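Local coordinates for argininosuccinate lyase (Chelativorans sp., PDB 6RXA), which is an EDDS lyase of the aspartase/fumarase superfamily, a C-N lyase that probably also splits argininosuccinate into fumarate and arginine, at residues N245-I259 and L335-L349. The protein carries 2 engineered substitutions. Numbering follows the deposited sequence.
Sequences NAVFLSGLSRLASEI and LIAATHAMTGVVRTL
The Phe248 ring meets helix 329-348 at its edge: Thr339 OG1 lies in the ring plane, 3.3 Å from CE2, and Leu335 CD1 is 4.0 Å from CD2. Val135 of helix 112-147 and Leu179 of helix 168-193 also touch this ring. Leu335 CD1 sits over one face of the Asn245 amide, 3.3 Å from CG, and also against Leu249; Asn245 OD1 is hydrogen-bonded to Tyr186. The contact joins two helices of the helical bundle characteristic of the aspartase/fumarase superfamily; the axes of 245-259 and 335-348 come within 11.0 Å at 34°, and no hydrogen bond joins the two segments. Thr339 OG1 donates to Leu335 O from above the carbonyl plane, while Thr339 N reaches the same oxygen from the opposite face. A valine here would probably cost Leu335 O its side-chain donor and set a methyl against the Phe248 edge. Farther along, Met342 is a knob among Leu252, Leu255, Ala256 and Ile259. Bends at chi2 (-58°) and chi3 (-60°) curl its chain, with CG 3.7 Å from Leu252 CD2 and SD 4.0 Å from Ala256 CB. Beyond it, Ile259 forks: CD1 packs on Val345 CG1, and CG2 lies 3.9 Å from Leu349 CD1.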
loop_
_atom_site.group_PDB
_atom_site.type_symbol
_atom_site.label_atom_id
_atom_site.label_comp_id
_atom_site.label_asym_id
_atom_site.label_seq_id
_atom_site.Cartn_x
_atom_site.Cartn_y
_atom_site.Cartn_z
ATOM N N ASN A 245 -1.173 14.312 -2.706
ATOM C CA ASN A 245 -2.296 13.977 -3.577
ATOM C C ASN A 245 -3.212 12.961 -2.902
ATOM O O ASN A 245 -4.441 13.103 -2.916
ATOM C CB ASN A 245 -1.797 13.404 -4.901
ATOM C CG ASN A 245 -1.207 14.436 -5.840
ATOM O OD1 ASN A 245 -1.112 15.634 -5.538
ATOM N ND2 ASN A 245 -0.789 13.956 -7.012
ATOM N N ALA A 246 -2.635 11.909 -2.317
ATOM C CA ALA A 246 -3.454 10.861 -1.723
ATOM C C ALA A 246 -4.240 11.375 -0.519
ATOM O O ALA A 246 -5.417 11.040 -0.347
ATOM C CB ALA A 246 -2.611 9.661 -1.316
ATOM N N VAL A 247 -3.593 12.143 0.363
ATOM C CA VAL A 247 -4.309 12.595 1.563
ATOM C C VAL A 247 -5.369 13.638 1.216
ATOM O O VAL A 247 -6.502 13.580 1.716
ATOM C CB VAL A 247 -3.355 13.033 2.696
ATOM C CG1 VAL A 247 -2.761 14.406 2.442
ATOM C CG2 VAL A 247 -4.110 13.006 4.039
ATOM N N PHE A 248 -5.030 14.597 0.345
ATOM C CA PHE A 248 -6.014 15.542 -0.158
ATOM C C PHE A 248 -7.206 14.814 -0.778
ATOM O O PHE A 248 -8.368 15.104 -0.468
ATOM C CB PHE A 248 -5.371 16.495 -1.179
ATOM C CG PHE A 248 -6.381 17.138 -2.080
ATOM C CD1 PHE A 248 -7.299 18.039 -1.575
ATOM C CD2 PHE A 248 -6.472 16.782 -3.404
ATOM C CE1 PHE A 248 -8.269 18.581 -2.365
ATOM C CE2 PHE A 248 -7.438 17.325 -4.212
ATOM C CZ PHE A 248 -8.341 18.232 -3.709
ATOM N N LEU A 249 -6.932 13.836 -1.641
ATOM C CA LEU A 249 -8.025 13.126 -2.296
ATOM C C LEU A 249 -8.837 12.310 -1.303
ATOM O O LEU A 249 -10.029 12.088 -1.542
ATOM C CB LEU A 249 -7.517 12.271 -3.460
ATOM C CG LEU A 249 -7.202 13.061 -4.745
ATOM C CD1 LEU A 249 -6.432 12.222 -5.740
ATOM C CD2 LEU A 249 -8.498 13.561 -5.375
ATOM N N SER A 250 -8.222 11.844 -0.208
ATOM C CA SER A 250 -9.010 11.104 0.772
ATOM C C SER A 250 -10.072 12.004 1.394
ATOM O O SER A 250 -11.187 11.542 1.674
ATOM C CB SER A 250 -8.137 10.435 1.844
ATOM O OG SER A 250 -7.753 11.348 2.858
ATOM N N GLY A 251 -9.771 13.293 1.578
ATOM C CA GLY A 251 -10.782 14.194 2.098
ATOM C C GLY A 251 -11.855 14.483 1.076
ATOM O O GLY A 251 -13.021 14.692 1.428
ATOM N N LEU A 252 -11.468 14.501 -0.201
ATOM C CA LEU A 252 -12.418 14.644 -1.298
ATOM C C LEU A 252 -13.319 13.420 -1.405
ATOM O O LEU A 252 -14.536 13.561 -1.578
ATOM C CB LEU A 252 -11.629 14.940 -2.581
ATOM C CG LEU A 252 -12.465 15.159 -3.836
ATOM C CD1 LEU A 252 -11.791 16.101 -4.819
ATOM C CD2 LEU A 252 -12.765 13.844 -4.513
ATOM N N SER A 253 -12.762 12.216 -1.247
ATOM C CA SER A 253 -13.587 11.015 -1.173
ATOM C C SER A 253 -14.595 11.098 -0.029
ATOM O O SER A 253 -15.759 10.707 -0.184
ATOM C CB SER A 253 -12.696 9.782 -1.014
ATOM O OG SER A 253 -13.492 8.640 -0.768
ATOM N N ARG A 254 -14.168 11.594 1.127
ATOM C CA ARG A 254 -15.060 11.665 2.276
ATOM C C ARG A 254 -16.218 12.622 2.029
ATOM O O ARG A 254 -17.364 12.327 2.395
ATOM C CB ARG A 254 -14.252 12.065 3.513
ATOM C CG ARG A 254 -13.332 10.945 3.969
ATOM C CD ARG A 254 -12.308 11.385 5.007
ATOM N NE ARG A 254 -12.912 11.530 6.312
ATOM C CZ ARG A 254 -12.301 12.091 7.347
ATOM N NH1 ARG A 254 -11.064 12.596 7.186
ATOM N NH2 ARG A 254 -12.929 12.128 8.530
ATOM N N LEU A 255 -15.951 13.765 1.396
ATOM C CA LEU A 255 -17.039 14.670 1.044
ATOM C C LEU A 255 -17.952 14.043 0.002
ATOM O O LEU A 255 -19.177 14.151 0.102
ATOM C CB LEU A 255 -16.494 15.994 0.515
ATOM C CG LEU A 255 -17.570 16.979 0.066
ATOM C CD1 LEU A 255 -18.498 17.363 1.212
ATOM C CD2 LEU A 255 -16.937 18.234 -0.532
ATOM N N ALA A 256 -17.374 13.414 -1.029
ATOM C CA ALA A 256 -18.201 12.743 -2.023
ATOM C C ALA A 256 -19.092 11.690 -1.374
ATOM O O ALA A 256 -20.279 11.580 -1.702
ATOM C CB ALA A 256 -17.308 12.110 -3.092
ATOM N N SER A 257 -18.535 10.898 -0.462
ATOM C CA SER A 257 -19.330 9.885 0.228
ATOM C C SER A 257 -20.430 10.531 1.063
ATOM O O SER A 257 -21.573 10.051 1.077
ATOM C CB SER A 257 -18.405 9.022 1.085
ATOM O OG SER A 257 -19.044 7.850 1.553
ATOM N N GLU A 258 -20.112 11.628 1.758
ATOM C CA GLU A 258 -21.109 12.331 2.560
ATOM C C GLU A 258 -22.287 12.755 1.700
ATOM O O GLU A 258 -23.449 12.532 2.057
ATOM C CB GLU A 258 -20.480 13.573 3.194
ATOM C CG GLU A 258 -21.335 14.181 4.298
ATOM C CD GLU A 258 -20.907 13.727 5.680
ATOM O OE1 GLU A 258 -19.704 13.881 5.996
ATOM O OE2 GLU A 258 -21.780 13.228 6.450
ATOM N N ILE A 259 -21.992 13.373 0.555
ATOM C CA ILE A 259 -23.029 13.846 -0.361
ATOM C C ILE A 259 -23.792 12.666 -0.953
ATOM O O ILE A 259 -25.009 12.735 -1.152
ATOM C CB ILE A 259 -22.420 14.756 -1.446
ATOM C CG1 ILE A 259 -21.859 16.032 -0.810
ATOM C CG2 ILE A 259 -23.469 15.084 -2.496
ATOM C CD1 ILE A 259 -21.089 16.924 -1.775
ATOM N N LEU A 335 -6.556 13.447 -10.483
ATOM C CA LEU A 335 -6.789 14.326 -9.347
ATOM C C LEU A 335 -7.458 15.613 -9.786
ATOM O O LEU A 335 -8.403 16.079 -9.141
ATOM C CB LEU A 335 -5.462 14.620 -8.644
ATOM C CG LEU A 335 -5.529 15.575 -7.453
ATOM C CD1 LEU A 335 -4.370 15.288 -6.485
ATOM C CD2 LEU A 335 -5.486 17.046 -7.866
ATOM N N ILE A 336 -6.992 16.198 -10.896
ATOM C CA ILE A 336 -7.551 17.464 -11.351
ATOM C C ILE A 336 -8.998 17.275 -11.784
ATOM O O ILE A 336 -9.869 18.091 -11.467
ATOM C CB ILE A 336 -6.677 18.069 -12.470
ATOM C CG1 ILE A 336 -5.267 18.406 -11.959
ATOM C CG2 ILE A 336 -7.371 19.296 -13.044
ATOM C CD1 ILE A 336 -5.192 19.526 -10.947
ATOM N N ALA A 337 -9.282 16.190 -12.502
ATOM C CA ALA A 337 -10.646 15.911 -12.934
ATOM C C ALA A 337 -11.578 15.752 -11.740
ATOM O O ALA A 337 -12.681 16.308 -11.728
ATOM C CB ALA A 337 -10.660 14.663 -13.813
ATOM N N ALA A 338 -11.149 14.994 -10.727
ATOM C CA ALA A 338 -11.980 14.806 -9.547
ATOM C C ALA A 338 -12.162 16.109 -8.792
ATOM O O ALA A 338 -13.259 16.388 -8.283
ATOM C CB ALA A 338 -11.350 13.758 -8.638
ATOM N N THR A 339 -11.102 16.915 -8.685
ATOM C CA THR A 339 -11.219 18.187 -7.974
ATOM C C THR A 339 -12.179 19.127 -8.683
ATOM O O THR A 339 -13.004 19.783 -8.042
ATOM C CB THR A 339 -9.840 18.832 -7.820
ATOM O OG1 THR A 339 -8.970 17.944 -7.103
ATOM C CG2 THR A 339 -9.938 20.130 -7.054
ATOM N N HIS A 340 -12.070 19.225 -10.011
ATOM C CA HIS A 340 -13.001 20.034 -10.782
ATOM C C HIS A 340 -14.424 19.513 -10.655
ATOM O O HIS A 340 -15.365 20.287 -10.454
ATOM C CB HIS A 340 -12.570 20.038 -12.245
ATOM C CG HIS A 340 -11.362 20.871 -12.517
ATOM N ND1 HIS A 340 -10.642 20.771 -13.690
ATOM C CD2 HIS A 340 -10.757 21.839 -11.788
ATOM C CE1 HIS A 340 -9.647 21.641 -13.670
ATOM N NE2 HIS A 340 -9.695 22.302 -12.526
ATOM N N ALA A 341 -14.604 18.193 -10.739
ATOM C CA ALA A 341 -15.945 17.627 -10.614
ATOM C C ALA A 341 -16.560 17.978 -9.264
ATOM O O ALA A 341 -17.724 18.383 -9.183
ATOM C CB ALA A 341 -15.892 16.109 -10.808
ATOM N N MET A 342 -15.791 17.821 -8.181
ATOM C CA MET A 342 -16.338 18.093 -6.851
ATOM C C MET A 342 -16.553 19.588 -6.626
ATOM O O MET A 342 -17.472 19.975 -5.892
ATOM C CB MET A 342 -15.451 17.458 -5.782
ATOM C CG MET A 342 -15.526 15.936 -5.762
ATOM S SD MET A 342 -17.215 15.312 -5.504
ATOM C CE MET A 342 -17.579 16.049 -3.905
ATOM N N THR A 343 -15.753 20.436 -7.281
ATOM C CA THR A 343 -16.003 21.877 -7.266
ATOM C C THR A 343 -17.385 22.173 -7.829
ATOM O O THR A 343 -18.174 22.907 -7.222
ATOM C CB THR A 343 -14.919 22.595 -8.084
ATOM O OG1 THR A 343 -13.628 22.356 -7.499
ATOM C CG2 THR A 343 -15.159 24.115 -8.163
ATOM N N GLY A 344 -17.711 21.567 -8.978
ATOM C CA GLY A 344 -19.019 21.779 -9.578
ATOM C C GLY A 344 -20.149 21.128 -8.798
ATOM O O GLY A 344 -21.239 21.691 -8.688
ATOM N N VAL A 345 -19.906 19.933 -8.248
ATOM C CA VAL A 345 -20.901 19.287 -7.391
ATOM C C VAL A 345 -21.296 20.208 -6.245
ATOM O O VAL A 345 -22.484 20.378 -5.931
ATOM C CB VAL A 345 -20.369 17.941 -6.865
ATOM C CG1 VAL A 345 -21.219 17.474 -5.681
ATOM C CG2 VAL A 345 -20.377 16.903 -7.956
ATOM N N VAL A 346 -20.296 20.770 -5.561
ATOM C CA VAL A 346 -20.567 21.620 -4.405
ATOM C C VAL A 346 -21.287 22.887 -4.840
ATOM O O VAL A 346 -22.316 23.273 -4.269
ATOM C CB VAL A 346 -19.263 21.928 -3.639
ATOM C CG1 VAL A 346 -19.487 23.068 -2.655
ATOM C CG2 VAL A 346 -18.732 20.674 -2.948
ATOM N N ARG A 347 -20.787 23.537 -5.890
ATOM C CA ARG A 347 -21.412 24.769 -6.348
ATOM C C ARG A 347 -22.888 24.561 -6.658
ATOM O O ARG A 347 -23.735 25.403 -6.313
ATOM C CB ARG A 347 -20.672 25.288 -7.579
ATOM C CG ARG A 347 -21.331 26.525 -8.182
ATOM C CD ARG A 347 -20.573 27.030 -9.406
ATOM N NE ARG A 347 -20.623 26.095 -10.527
ATOM C CZ ARG A 347 -19.606 25.340 -10.932
ATOM N NH1 ARG A 347 -18.427 25.379 -10.321
ATOM N NH2 ARG A 347 -19.776 24.535 -11.970
ATOM N N THR A 348 -23.215 23.447 -7.310
ATOM C CA THR A 348 -24.555 23.254 -7.842
ATOM C C THR A 348 -25.440 22.363 -6.983
ATOM O O THR A 348 -26.580 22.097 -7.383
ATOM C CB THR A 348 -24.493 22.679 -9.266
ATOM O OG1 THR A 348 -23.886 21.382 -9.273
ATOM C CG2 THR A 348 -23.695 23.590 -10.170
ATOM N N LEU A 349 -24.967 21.915 -5.824
ATOM C CA LEU A 349 -25.763 21.004 -5.010
ATOM C C LEU A 349 -27.072 21.651 -4.570
ATOM O O LEU A 349 -27.119 22.833 -4.218
ATOM C CB LEU A 349 -24.973 20.587 -3.771
ATOM C CG LEU A 349 -25.545 19.438 -2.949
ATOM C CD1 LEU A 349 -25.531 18.138 -3.733
ATOM C CD2 LEU A 349 -24.744 19.282 -1.663
#